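Local coordinates for D-aminoacyl-tRNA deacylase (Archaeoglobus fulgidus, PDB 1YQE), which probably hydrolyses D-aminoacyl-tRNA to free tRNA and a D-amino acid, with zinc as cofactor, and so counters the toxicity of wrongly charged tRNA, at residues F30-K33 / F38-Y41; E45-E50 / K67-E72; G95-A100 / A228-K233; E205-L208 / T213-H216; Y221-L226 / S252-I257. All blocks are in the same frame, centred on the assembly; numbering follows the deposited sequence.

Contact 1. Residues F30-K33 / F38-Y41; sequences FEEK and FKLY
Residues 31-33 and 38-41 run antiparallel with their axes 4.6 Å apart at closest approach, K33 and L40 forming a hydrogen-bonded pair and E32 and Y41 a non-hydrogen-bonded one. They are the two arms of a beta hairpin, strands 31-35 and 38-42, and the first arm is an outermost strand of the mixed sheet. K33 and L40 exchange two backbone bonds, K33 N to L40 O and L40 N to K33 O, each 2.7 Å. L40 O also receives the CA-H of the neighbouring glutamate, 3.2 Å from E32 CA.

E32 has its CG anti to the backbone N (chi1 -173°) and an extended chain, a course that lays the side chain alongside Y41, pointing the same way. Its CG lies over one face of the tyrosine ring in a CH-pi contact, 4.1 Å from the Y41 centroid. Beyond it the carboxylate is turned 67° against the ring and brings OE1 to 3.4 Å from Y41 CE2. The other oxygen, E32 OE2, makes a salt bridge of 2.9 Å with K39 NZ, which approaches from above the carboxylate plane. The lysine reaches this point by bending at its last two torsions. D34, close to E32 and with a long, weak ion pair to K39, adds like charge that the lysine probably offsets.

The phenol of Y41 is tied to E50 of strand 47-51. At the start of the hairpin F30, edge-to-face with F46, turns its ring edge to the backbone of Y41, placing F30 CD2 3.5 Å from Y41 O and 3.7 Å from Y41 CB.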
# COMPACT_ATOMS: atom_id res chain seq x y z
N PHE A 30 15.25 -14.35 14.65
CA PHE A 30 15.88 -14.04 13.38
C PHE A 30 17.38 -14.31 13.33
O PHE A 30 18.06 -14.33 14.36
CB PHE A 30 15.63 -12.58 12.98
CG PHE A 30 14.23 -12.31 12.52
CD1 PHE A 30 13.22 -12.04 13.43
CD2 PHE A 30 13.93 -12.32 11.16
CE1 PHE A 30 11.91 -11.79 13.00
CE2 PHE A 30 12.63 -12.07 10.72
CZ PHE A 30 11.62 -11.80 11.64
N GLU A 31 17.88 -14.52 12.12
CA GLU A 31 19.29 -14.77 11.87
C GLU A 31 19.68 -13.87 10.70
O GLU A 31 19.16 -14.02 9.59
CB GLU A 31 19.52 -16.23 11.50
CG GLU A 31 20.97 -16.56 11.19
CD GLU A 31 21.17 -18.04 10.90
OE1 GLU A 31 20.56 -18.54 9.93
OE2 GLU A 31 21.94 -18.69 11.64
N GLU A 32 20.58 -12.93 10.95
CA GLU A 32 21.00 -12.01 9.90
C GLU A 32 22.01 -12.61 8.94
O GLU A 32 22.89 -13.38 9.34
CB GLU A 32 21.60 -10.73 10.51
CG GLU A 32 21.91 -9.67 9.47
CD GLU A 32 22.74 -8.53 10.01
OE1 GLU A 32 22.35 -7.92 11.02
OE2 GLU A 32 23.80 -8.25 9.41
N LYS A 33 21.88 -12.25 7.67
CA LYS A 33 22.78 -12.72 6.62
C LYS A 33 22.96 -11.59 5.63
O LYS A 33 21.99 -10.97 5.21
CB LYS A 33 22.19 -13.93 5.89
CG LYS A 33 22.17 -15.21 6.71
CD LYS A 33 21.73 -16.38 5.83
CE LYS A 33 21.76 -17.70 6.60
NZ LYS A 33 21.40 -18.84 5.72
N PHE A 38 22.25 -6.50 0.07
CA PHE A 38 21.29 -6.48 1.17
C PHE A 38 21.70 -7.13 2.48
O PHE A 38 22.68 -7.88 2.56
CB PHE A 38 19.97 -7.14 0.74
CG PHE A 38 19.48 -6.72 -0.61
CD1 PHE A 38 19.80 -7.45 -1.75
CD2 PHE A 38 18.70 -5.58 -0.76
CE1 PHE A 38 19.34 -7.07 -3.01
CE2 PHE A 38 18.23 -5.18 -2.01
CZ PHE A 38 18.56 -5.93 -3.14
N LYS A 39 20.92 -6.82 3.51
CA LYS A 39 21.09 -7.37 4.84
C LYS A 39 19.77 -8.10 5.05
O LYS A 39 18.72 -7.47 5.18
CB LYS A 39 21.26 -6.26 5.88
CG LYS A 39 22.51 -5.41 5.70
CD LYS A 39 22.56 -4.27 6.71
CE LYS A 39 22.69 -4.78 8.13
NZ LYS A 39 23.93 -5.58 8.31
N LEU A 40 19.81 -9.43 5.05
CA LEU A 40 18.60 -10.21 5.22
C LEU A 40 18.48 -10.77 6.62
O LEU A 40 19.46 -11.18 7.23
CB LEU A 40 18.59 -11.37 4.22
CG LEU A 40 18.83 -11.06 2.74
CD1 LEU A 40 18.83 -12.37 1.96
CD2 LEU A 40 17.76 -10.11 2.22
N TYR A 41 17.25 -10.78 7.14
CA TYR A 41 16.98 -11.32 8.46
C TYR A 41 15.96 -12.43 8.24
O TYR A 41 14.86 -12.18 7.75
CB TYR A 41 16.40 -10.24 9.39
CG TYR A 41 17.30 -9.03 9.55
CD1 TYR A 41 17.34 -8.03 8.58
CD2 TYR A 41 18.13 -8.90 10.66
CE1 TYR A 41 18.18 -6.93 8.70
CE2 TYR A 41 18.99 -7.81 10.80
CZ TYR A 41 19.01 -6.83 9.82
OH TYR A 41 19.84 -5.74 9.94

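Contact 2. Residues E45-E50 / K67-E72; sequences EFYIAE and KYIDFE
Y47 projects from its strand against the loop 67-72 and is met there by I69 and the backbone of D70. The two side chains slide past each other in opposite directions, bringing I69 CD1 to 3.6 Å from Y47 CD1, while I69 CB lies 3.9 Å from Y47 CE1. At the ring edge, near its plane, D70 O is 3.4 Å from Y47 CE1. No hydrogen bond crosses the contact; it consists of apolar packing on I69 and the D70 carbonyl oxygen at the ring edge. A chi1 of 46° holds CG1 of I69 between its backbone N and carbonyl carbon, and from there the branch extends to the ring. With an alanine at Y47, a gap would probably open beside I69 and the D70 carbonyl would lose its aromatic neighbour.

In the next shell, the backbone of Y47 is hydrogen-bonded to K6 and V8, and its side chain also rests on L7 and L42. F71, the residue after D70, packs on L7 too and makes a cation-pi contact with K150. Strand 47-51, helix 61-65 and strand 73-81 form a beta-alpha-beta crossover that passes over strand 6-11, and the contact joins the start of its first strand to the loop leading into its last.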
# COMPACT_ATOMS: atom_id res chain seq x y z
N GLU A 45 8.89 -17.39 10.46
CA GLU A 45 7.63 -16.65 10.47
C GLU A 45 7.55 -15.78 9.22
O GLU A 45 6.69 -15.98 8.36
CB GLU A 45 7.57 -15.78 11.73
CG GLU A 45 6.19 -15.20 12.03
CD GLU A 45 5.18 -16.26 12.42
OE1 GLU A 45 4.00 -15.91 12.63
OE2 GLU A 45 5.57 -17.45 12.53
N PHE A 46 8.45 -14.81 9.13
CA PHE A 46 8.49 -13.92 7.97
C PHE A 46 9.93 -13.45 7.75
O PHE A 46 10.81 -13.75 8.54
CB PHE A 46 7.55 -12.73 8.19
CG PHE A 46 7.89 -11.87 9.36
CD1 PHE A 46 8.67 -10.73 9.20
CD2 PHE A 46 7.44 -12.19 10.64
CE1 PHE A 46 9.00 -9.92 10.29
CE2 PHE A 46 7.76 -11.39 11.74
CZ PHE A 46 8.54 -10.25 11.56
N TYR A 47 10.15 -12.73 6.65
CA TYR A 47 11.47 -12.24 6.30
C TYR A 47 11.56 -10.72 6.39
O TYR A 47 10.55 -10.03 6.34
CB TYR A 47 11.81 -12.63 4.86
CG TYR A 47 11.99 -14.11 4.61
CD1 TYR A 47 11.79 -14.64 3.34
CD2 TYR A 47 12.40 -14.97 5.63
CE1 TYR A 47 12.01 -15.99 3.08
CE2 TYR A 47 12.62 -16.32 5.38
CZ TYR A 47 12.42 -16.82 4.10
OH TYR A 47 12.65 -18.15 3.84
N ILE A 48 12.79 -10.22 6.52
CA ILE A 48 13.04 -8.78 6.56
C ILE A 48 14.28 -8.54 5.70
O ILE A 48 15.25 -9.29 5.77
CB ILE A 48 13.35 -8.27 7.99
CG1 ILE A 48 12.16 -8.50 8.92
CG2 ILE A 48 13.68 -6.77 7.93
CD1 ILE A 48 12.41 -8.07 10.36
N ALA A 49 14.24 -7.49 4.88
CA ALA A 49 15.38 -7.18 4.03
C ALA A 49 15.70 -5.70 4.15
O ALA A 49 14.81 -4.85 4.10
CB ALA A 49 15.08 -7.54 2.58
N GLU A 50 16.99 -5.41 4.30
CA GLU A 50 17.46 -4.04 4.43
C GLU A 50 18.28 -3.72 3.19
O GLU A 50 19.10 -4.52 2.75
CB GLU A 50 18.30 -3.91 5.69
CG GLU A 50 18.33 -2.53 6.31
CD GLU A 50 18.76 -2.55 7.76
OE1 GLU A 50 18.79 -1.48 8.39
OE2 GLU A 50 19.07 -3.65 8.28
N LYS A 67 16.57 -13.49 -5.66
CA LYS A 67 17.71 -14.32 -5.99
C LYS A 67 18.17 -15.07 -4.74
O LYS A 67 18.72 -16.17 -4.83
CB LYS A 67 18.85 -13.46 -6.53
CG LYS A 67 20.16 -14.21 -6.77
CD LYS A 67 21.25 -13.25 -7.23
CE LYS A 67 22.62 -13.92 -7.24
NZ LYS A 67 23.70 -12.94 -7.60
N TYR A 68 17.93 -14.47 -3.58
CA TYR A 68 18.36 -15.06 -2.32
C TYR A 68 17.27 -15.71 -1.47
O TYR A 68 17.57 -16.56 -0.63
CB TYR A 68 19.09 -14.00 -1.49
CG TYR A 68 20.07 -13.18 -2.31
CD1 TYR A 68 19.76 -11.88 -2.72
CD2 TYR A 68 21.31 -13.71 -2.67
CE1 TYR A 68 20.66 -11.13 -3.46
CE2 TYR A 68 22.22 -12.96 -3.42
CZ TYR A 68 21.89 -11.67 -3.81
OH TYR A 68 22.79 -10.93 -4.54
N ILE A 69 16.02 -15.30 -1.68
CA ILE A 69 14.90 -15.87 -0.93
C ILE A 69 13.60 -15.85 -1.70
O ILE A 69 13.41 -15.05 -2.61
CB ILE A 69 14.65 -15.10 0.39
CG1 ILE A 69 14.67 -13.59 0.14
CG2 ILE A 69 15.67 -15.52 1.44
CD1 ILE A 69 14.16 -12.77 1.32
N ASP A 70 12.70 -16.75 -1.32
CA ASP A 70 11.38 -16.85 -1.93
C ASP A 70 10.37 -16.13 -1.04
O ASP A 70 10.35 -16.34 0.18
CB ASP A 70 10.95 -18.30 -2.06
CG ASP A 70 11.62 -19.01 -3.21
OD1 ASP A 70 12.57 -18.46 -3.80
OD2 ASP A 70 11.18 -20.14 -3.52
N PHE A 71 9.54 -15.29 -1.65
CA PHE A 71 8.52 -14.56 -0.91
C PHE A 71 7.36 -14.25 -1.84
O PHE A 71 7.55 -13.99 -3.02
CB PHE A 71 9.13 -13.28 -0.30
CG PHE A 71 9.88 -12.44 -1.28
CD1 PHE A 71 9.23 -11.44 -2.01
CD2 PHE A 71 11.24 -12.64 -1.49
CE1 PHE A 71 9.93 -10.65 -2.93
CE2 PHE A 71 11.95 -11.86 -2.40
CZ PHE A 71 11.29 -10.86 -3.12
N GLU A 72 6.14 -14.30 -1.30
CA GLU A 72 4.94 -14.06 -2.09
C GLU A 72 4.53 -12.60 -2.19
O GLU A 72 3.73 -12.24 -3.05
CB GLU A 72 3.77 -14.87 -1.52
CG GLU A 72 3.57 -14.69 -0.03
CD GLU A 72 2.41 -15.51 0.51
OE1 GLU A 72 2.02 -16.51 -0.13
OE2 GLU A 72 1.89 -15.16 1.59

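Contact 3. Residues G95-A100 / A228-K233; sequences GNVGTA and AEFLVK
F230 reaches from the helix to the backbone of N96 and the side chain of V97. Its CG stands anti to the backbone N (chi1 -171°), which carries the ring outward to the loop 95-100. The far end makes the closest approach, F230 CZ lying 3.4 Å from N96 O. One position back along the ring, F230 CE2 is 4.0 Å from V97 CG2, and the two side chains cross obliquely. The contact is small and has no hydrogen bond across it; a phenyl ring touches one carbonyl oxygen and one methyl group, all in a buried setting.

The polar end of N96 is turned elsewhere. Its ND2 is hydrogen-bonded to the carbonyl oxygens of G103 and K105, which hold the amide and probably help to fix the course of the loop whose carbonyl meets F230. G95, just before it, is bonded through its backbone to H143, a residue of the pyrophosphate pocket, and the side chain of N96 lies about 10 Å from that ligand. The loop thus runs near the pocket while F230 packs on it from the helix.

V97 also touches Y107, T222, H225 and F218, and F230 rests on L109 as well. The contact therefore joins the loop after strand 88-92 to the first turn of helix 228-238, beside the end of strand 212-218, while L231 of the same helix packs on helix 252-265.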
# COMPACT_ATOMS: atom_id res chain seq x y z
N GLY A 95 3.24 3.65 -7.91
CA GLY A 95 2.86 3.66 -9.31
C GLY A 95 2.67 5.08 -9.79
O GLY A 95 2.38 5.97 -8.99
N ASN A 96 2.84 5.31 -11.09
CA ASN A 96 2.70 6.64 -11.66
C ASN A 96 1.68 6.71 -12.77
O ASN A 96 1.47 5.74 -13.50
CB ASN A 96 4.02 7.13 -12.26
CG ASN A 96 5.14 7.19 -11.26
OD1 ASN A 96 5.04 7.89 -10.26
ND2 ASN A 96 6.23 6.47 -11.53
N VAL A 97 1.04 7.86 -12.91
CA VAL A 97 0.11 8.05 -14.00
C VAL A 97 0.88 8.90 -15.02
O VAL A 97 1.83 8.41 -15.64
CB VAL A 97 -1.19 8.78 -13.58
CG1 VAL A 97 -2.13 8.91 -14.79
CG2 VAL A 97 -1.90 8.00 -12.47
N GLY A 98 0.52 10.18 -15.15
CA GLY A 98 1.18 11.05 -16.11
C GLY A 98 2.58 11.58 -15.82
O GLY A 98 3.26 12.03 -16.74
N THR A 99 3.02 11.55 -14.57
CA THR A 99 4.35 12.05 -14.24
C THR A 99 5.09 11.14 -13.27
O THR A 99 4.48 10.53 -12.39
CB THR A 99 4.29 13.47 -13.60
OG1 THR A 99 3.77 13.38 -12.27
CG2 THR A 99 3.40 14.39 -14.42
N ALA A 100 6.41 11.04 -13.44
CA ALA A 100 7.24 10.22 -12.56
C ALA A 100 8.34 11.07 -11.95
O ALA A 100 9.53 10.85 -12.19
CB ALA A 100 7.84 9.06 -13.35
N ALA A 228 -8.89 4.84 -20.59
CA ALA A 228 -9.66 3.64 -20.29
C ALA A 228 -8.72 2.44 -20.21
O ALA A 228 -8.90 1.58 -19.35
CB ALA A 228 -10.72 3.42 -21.36
N GLU A 229 -7.72 2.39 -21.09
CA GLU A 229 -6.78 1.26 -21.09
C GLU A 229 -5.90 1.23 -19.85
O GLU A 229 -5.56 0.16 -19.34
CB GLU A 229 -5.92 1.28 -22.36
CG GLU A 229 -4.95 0.11 -22.46
CD GLU A 229 -5.61 -1.24 -22.16
OE1 GLU A 229 -6.62 -1.58 -22.83
OE2 GLU A 229 -5.12 -1.96 -21.26
N PHE A 230 -5.51 2.40 -19.36
CA PHE A 230 -4.69 2.45 -18.16
C PHE A 230 -5.51 1.92 -16.99
O PHE A 230 -5.00 1.17 -16.15
CB PHE A 230 -4.25 3.89 -17.86
CG PHE A 230 -3.23 3.99 -16.76
CD1 PHE A 230 -1.92 3.55 -16.97
CD2 PHE A 230 -3.57 4.50 -15.51
CE1 PHE A 230 -0.98 3.62 -15.95
CE2 PHE A 230 -2.63 4.58 -14.49
CZ PHE A 230 -1.33 4.14 -14.71
N LEU A 231 -6.78 2.31 -16.92
CA LEU A 231 -7.64 1.83 -15.84
C LEU A 231 -7.83 0.32 -15.91
O LEU A 231 -7.91 -0.35 -14.88
CB LEU A 231 -9.00 2.53 -15.88
CG LEU A 231 -9.00 3.99 -15.39
CD1 LEU A 231 -10.42 4.54 -15.44
CD2 LEU A 231 -8.45 4.05 -13.97
N VAL A 232 -7.90 -0.22 -17.12
CA VAL A 232 -8.04 -1.67 -17.28
C VAL A 232 -6.80 -2.37 -16.74
O VAL A 232 -6.89 -3.41 -16.09
CB VAL A 232 -8.24 -2.06 -18.77
CG1 VAL A 232 -8.03 -3.56 -18.95
CG2 VAL A 232 -9.64 -1.67 -19.22
N LYS A 233 -5.63 -1.78 -17.00
CA LYS A 233 -4.37 -2.32 -16.52
C LYS A 233 -4.35 -2.33 -14.99
O LYS A 233 -3.88 -3.28 -14.37
CB LYS A 233 -3.18 -1.50 -17.02
CG LYS A 233 -1.88 -1.87 -16.32
CD LYS A 233 -0.82 -0.76 -16.37
CE LYS A 233 -0.23 -0.59 -17.76
NZ LYS A 233 0.94 0.34 -17.74

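Contact 4. Residues E205-L208 / T213-H216; sequences EIML and TFGH
The F214 ring meets the helix 205-208 mainly by its edge, where I206 CB, M207 CG and M207 SD all lie near its plane. The isoleucine crosses the phenylalanine at about a right angle and puts its CG2 methyl 3.6 Å from F214 CE2. Next to it, M207 SD lies 3.8 Å from F214 CD2. This is a Met-aromatic contact, the sulfur standing 5.1 Å from the F214 centroid and 81° off the ring normal.

The thioether does more than edge the ring. Bends at chi2 (-66°) and chi3 (-83°) fold the methionine chain round toward the strand, so that M207 SD also reaches T213 CA at 3.6 Å. T213 OG1 is 3.7 Å from M207 SD, but its hydrogen bond goes to the carbonyl of P114. The backbone nitrogen F214 N is buried here without a partner.

Helix 201-209 and strand 212-218 are the last two elements of a beta-alpha-beta unit that begins with strand 189-194, to which T213 is bonded through its backbone. Strand 212-218 is an outermost strand of the four-stranded parallel sheet; helix 272-278 packs on I206, and helix 114-125 and strand 135-138 on M207.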
# COMPACT_ATOMS: atom_id res chain seq x y z
N GLU A 205 -12.46 5.63 4.53
CA GLU A 205 -13.62 5.22 5.31
C GLU A 205 -14.04 3.81 4.88
O GLU A 205 -14.43 2.98 5.71
CB GLU A 205 -14.78 6.20 5.08
CG GLU A 205 -14.40 7.65 5.32
CD GLU A 205 -15.48 8.63 4.91
OE1 GLU A 205 -16.14 8.40 3.87
OE2 GLU A 205 -15.67 9.64 5.61
N ILE A 206 -13.94 3.54 3.58
CA ILE A 206 -14.29 2.22 3.06
C ILE A 206 -13.32 1.17 3.60
O ILE A 206 -13.74 0.06 3.95
CB ILE A 206 -14.30 2.23 1.50
CG1 ILE A 206 -15.55 2.99 1.01
CG2 ILE A 206 -14.31 0.79 0.96
CD1 ILE A 206 -15.58 3.26 -0.49
N MET A 207 -12.04 1.51 3.70
CA MET A 207 -11.03 0.58 4.21
C MET A 207 -11.26 0.26 5.69
O MET A 207 -11.04 -0.87 6.14
CB MET A 207 -9.63 1.17 4.06
CG MET A 207 -9.09 1.14 2.64
SD MET A 207 -8.83 -0.58 2.09
CE MET A 207 -7.22 -0.92 2.79
N LEU A 208 -11.70 1.25 6.45
CA LEU A 208 -11.92 1.07 7.88
C LEU A 208 -13.26 0.47 8.31
O LEU A 208 -13.36 -0.11 9.39
CB LEU A 208 -11.74 2.42 8.60
CG LEU A 208 -10.34 3.03 8.67
CD1 LEU A 208 -10.44 4.50 9.05
CD2 LEU A 208 -9.50 2.27 9.67
N THR A 213 -11.60 -3.59 -0.09
CA THR A 213 -10.22 -3.17 0.01
C THR A 213 -9.90 -2.60 -1.36
O THR A 213 -10.70 -2.71 -2.28
CB THR A 213 -9.27 -4.34 0.32
OG1 THR A 213 -7.94 -3.83 0.51
CG2 THR A 213 -9.24 -5.36 -0.83
N PHE A 214 -8.73 -1.98 -1.48
CA PHE A 214 -8.32 -1.37 -2.74
C PHE A 214 -6.97 -1.87 -3.19
O PHE A 214 -6.16 -2.34 -2.39
CB PHE A 214 -8.24 0.15 -2.59
CG PHE A 214 -9.56 0.83 -2.37
CD1 PHE A 214 -10.32 1.24 -3.46
CD2 PHE A 214 -10.06 1.01 -1.09
CE1 PHE A 214 -11.57 1.83 -3.28
CE2 PHE A 214 -11.31 1.60 -0.89
CZ PHE A 214 -12.07 2.01 -1.99
N GLY A 215 -6.75 -1.78 -4.50
CA GLY A 215 -5.47 -2.13 -5.06
C GLY A 215 -4.87 -0.76 -5.33
O GLY A 215 -4.10 -0.24 -4.52
N HIS A 216 -5.26 -0.16 -6.44
CA HIS A 216 -4.77 1.17 -6.79
C HIS A 216 -5.89 2.19 -6.59
O HIS A 216 -7.07 1.82 -6.54
CB HIS A 216 -4.27 1.19 -8.23
CG HIS A 216 -2.88 0.64 -8.38
ND1 HIS A 216 -1.77 1.30 -7.91
CD2 HIS A 216 -2.44 -0.54 -8.88
CE1 HIS A 216 -0.70 0.56 -8.11
NE2 HIS A 216 -1.08 -0.56 -8.70

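Contact 5. Residues Y221-L226 / S252-I257; sequences YTFEHL and SAVKKI
A chi1 of 67° sets CG1 of V254 between its backbone N and carbonyl carbon and CG2 anti to the nitrogen, turning both methyls to the ring of F223, while the phenylalanine sets its CG beside its own nitrogen (chi1 -71°). The result is a CH-pi contact: V254 CG1 sits over the middle of one face, 4.1 Å from the F223 centroid and 10° off the ring normal. The second methyl lies over the same face nearer the rim, with V254 CG2 3.7 Å from F223 CD1. One turn further along the helix, I257 CD1 comes to 3.6 Å from L226 CB. L226 CD1 also reaches V254 CG2, at 4.2 Å, so the leucine touches both helix residues.

If F223 were a serine, V254 would probably lose the flat surface under its two methyls, and a gap would open between loop and helix. The segment 221-226 is itself coiled, with H225 N bonded to T222 O at 2.9 Å. N251 touches F223 and accepts a hydrogen bond from V254 N at the start of the helix. The contact joins the loop between strand 212-218 and helix 228-238 to the first turns of helix 252-265, next to strand 189-194, where both F223 and V254 pack on V194.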
# COMPACT_ATOMS: atom_id res chain seq x y z
N TYR A 221 -6.31 14.75 -9.35
CA TYR A 221 -5.27 15.42 -10.14
C TYR A 221 -4.75 14.55 -11.29
O TYR A 221 -4.01 15.03 -12.15
CB TYR A 221 -4.11 15.92 -9.25
CG TYR A 221 -3.24 14.85 -8.60
CD1 TYR A 221 -2.36 14.08 -9.35
CD2 TYR A 221 -3.30 14.63 -7.22
CE1 TYR A 221 -1.55 13.12 -8.75
CE2 TYR A 221 -2.49 13.66 -6.61
CZ TYR A 221 -1.62 12.91 -7.38
OH TYR A 221 -0.82 11.95 -6.80
N THR A 222 -5.16 13.29 -11.33
CA THR A 222 -4.73 12.38 -12.39
C THR A 222 -5.77 12.22 -13.51
O THR A 222 -5.47 11.65 -14.56
CB THR A 222 -4.45 10.96 -11.84
OG1 THR A 222 -5.70 10.33 -11.51
CG2 THR A 222 -3.59 11.03 -10.59
N PHE A 223 -6.99 12.73 -13.28
CA PHE A 223 -8.08 12.60 -14.26
C PHE A 223 -7.74 12.83 -15.73
O PHE A 223 -8.06 12.01 -16.58
CB PHE A 223 -9.26 13.51 -13.90
CG PHE A 223 -10.04 13.08 -12.68
CD1 PHE A 223 -9.79 11.86 -12.06
CD2 PHE A 223 -11.05 13.90 -12.17
CE1 PHE A 223 -10.52 11.46 -10.94
CE2 PHE A 223 -11.79 13.51 -11.05
CZ PHE A 223 -11.53 12.29 -10.43
N GLU A 224 -7.10 13.96 -16.02
CA GLU A 224 -6.75 14.33 -17.39
C GLU A 224 -5.75 13.40 -18.07
O GLU A 224 -5.67 13.36 -19.30
CB GLU A 224 -6.19 15.75 -17.44
CG GLU A 224 -7.15 16.84 -17.00
CD GLU A 224 -7.50 16.77 -15.52
OE1 GLU A 224 -6.63 16.36 -14.72
OE2 GLU A 224 -8.64 17.14 -15.17
N HIS A 225 -4.99 12.65 -17.28
CA HIS A 225 -3.99 11.75 -17.82
C HIS A 225 -4.40 10.29 -17.83
O HIS A 225 -3.69 9.44 -18.36
CB HIS A 225 -2.68 11.91 -17.06
CG HIS A 225 -1.99 13.22 -17.31
ND1 HIS A 225 -1.39 13.52 -18.52
CD2 HIS A 225 -1.81 14.30 -16.53
CE1 HIS A 225 -0.87 14.73 -18.46
NE2 HIS A 225 -1.12 15.23 -17.26
N LEU A 226 -5.55 9.99 -17.23
CA LEU A 226 -6.05 8.62 -17.19
C LEU A 226 -6.68 8.26 -18.53
O LEU A 226 -7.26 9.11 -19.19
CB LEU A 226 -7.11 8.45 -16.11
CG LEU A 226 -6.76 8.60 -14.63
CD1 LEU A 226 -8.06 8.52 -13.83
CD2 LEU A 226 -5.79 7.51 -14.18
N SER A 252 -18.05 14.06 -15.40
CA SER A 252 -18.59 13.23 -16.47
C SER A 252 -17.52 12.72 -17.43
O SER A 252 -17.67 11.65 -18.01
CB SER A 252 -19.67 14.00 -17.23
OG SER A 252 -19.30 15.35 -17.41
N ALA A 253 -16.44 13.48 -17.58
CA ALA A 253 -15.37 13.07 -18.48
C ALA A 253 -14.68 11.81 -17.97
O ALA A 253 -14.49 10.85 -18.71
CB ALA A 253 -14.36 14.20 -18.64
N VAL A 254 -14.30 11.82 -16.70
CA VAL A 254 -13.62 10.67 -16.12
C VAL A 254 -14.59 9.50 -15.93
O VAL A 254 -14.19 8.34 -16.02
CB VAL A 254 -12.94 11.03 -14.77
CG1 VAL A 254 -13.97 11.36 -13.71
CG2 VAL A 254 -12.02 9.90 -14.32
N LYS A 255 -15.87 9.79 -15.69
CA LYS A 255 -16.85 8.72 -15.53
C LYS A 255 -16.98 7.94 -16.83
O LYS A 255 -17.27 6.74 -16.82
CB LYS A 255 -18.22 9.28 -15.11
CG LYS A 255 -18.23 9.90 -13.72
CD LYS A 255 -19.63 9.95 -13.11
CE LYS A 255 -20.59 10.79 -13.95
NZ LYS A 255 -21.96 10.80 -13.35
N LYS A 256 -16.75 8.61 -17.95
CA LYS A 256 -16.84 7.96 -19.24
C LYS A 256 -15.74 6.91 -19.40
O LYS A 256 -16.02 5.78 -19.80
CB LYS A 256 -16.71 9.00 -20.37
CG LYS A 256 -16.82 8.39 -21.76
CD LYS A 256 -16.63 9.45 -22.84
CE LYS A 256 -16.65 8.84 -24.23
NZ LYS A 256 -16.42 9.87 -25.28
N ILE A 257 -14.51 7.27 -19.07
CA ILE A 257 -13.41 6.32 -19.20
C ILE A 257 -13.53 5.24 -18.13
O ILE A 257 -13.10 4.11 -18.35
CB ILE A 257 -12.04 7.01 -19.10
CG1 ILE A 257 -11.81 7.56 -17.70
CG2 ILE A 257 -11.95 8.13 -20.13
CD1 ILE A 257 -10.45 8.20 -17.53

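In the fold
Contacts 1 and 2 lie at one end of the mixed sheet, their centres 9 Å apart, and share the pairing of strands 38-42 and 47-51, where K39 O meets E50 N at 2.8 Å. Contacts 3 and 5 form a second cluster, 11 Å between centres, joined where V97 CG1 lies 3.8 Å from H225 CB. Contact 4 is nearest the centre of the chain, and its closest atoms are about 5 Å from those of contact 3. The two ends of the molecule are far apart, with 45 Å between the centres of contacts 1 and 5. Contact 3 comes within about 10 Å of the bound pyrophosphate, measured from the N96 side chain; the pocket is lined by R54, R79, H80, H143 and E156 among others.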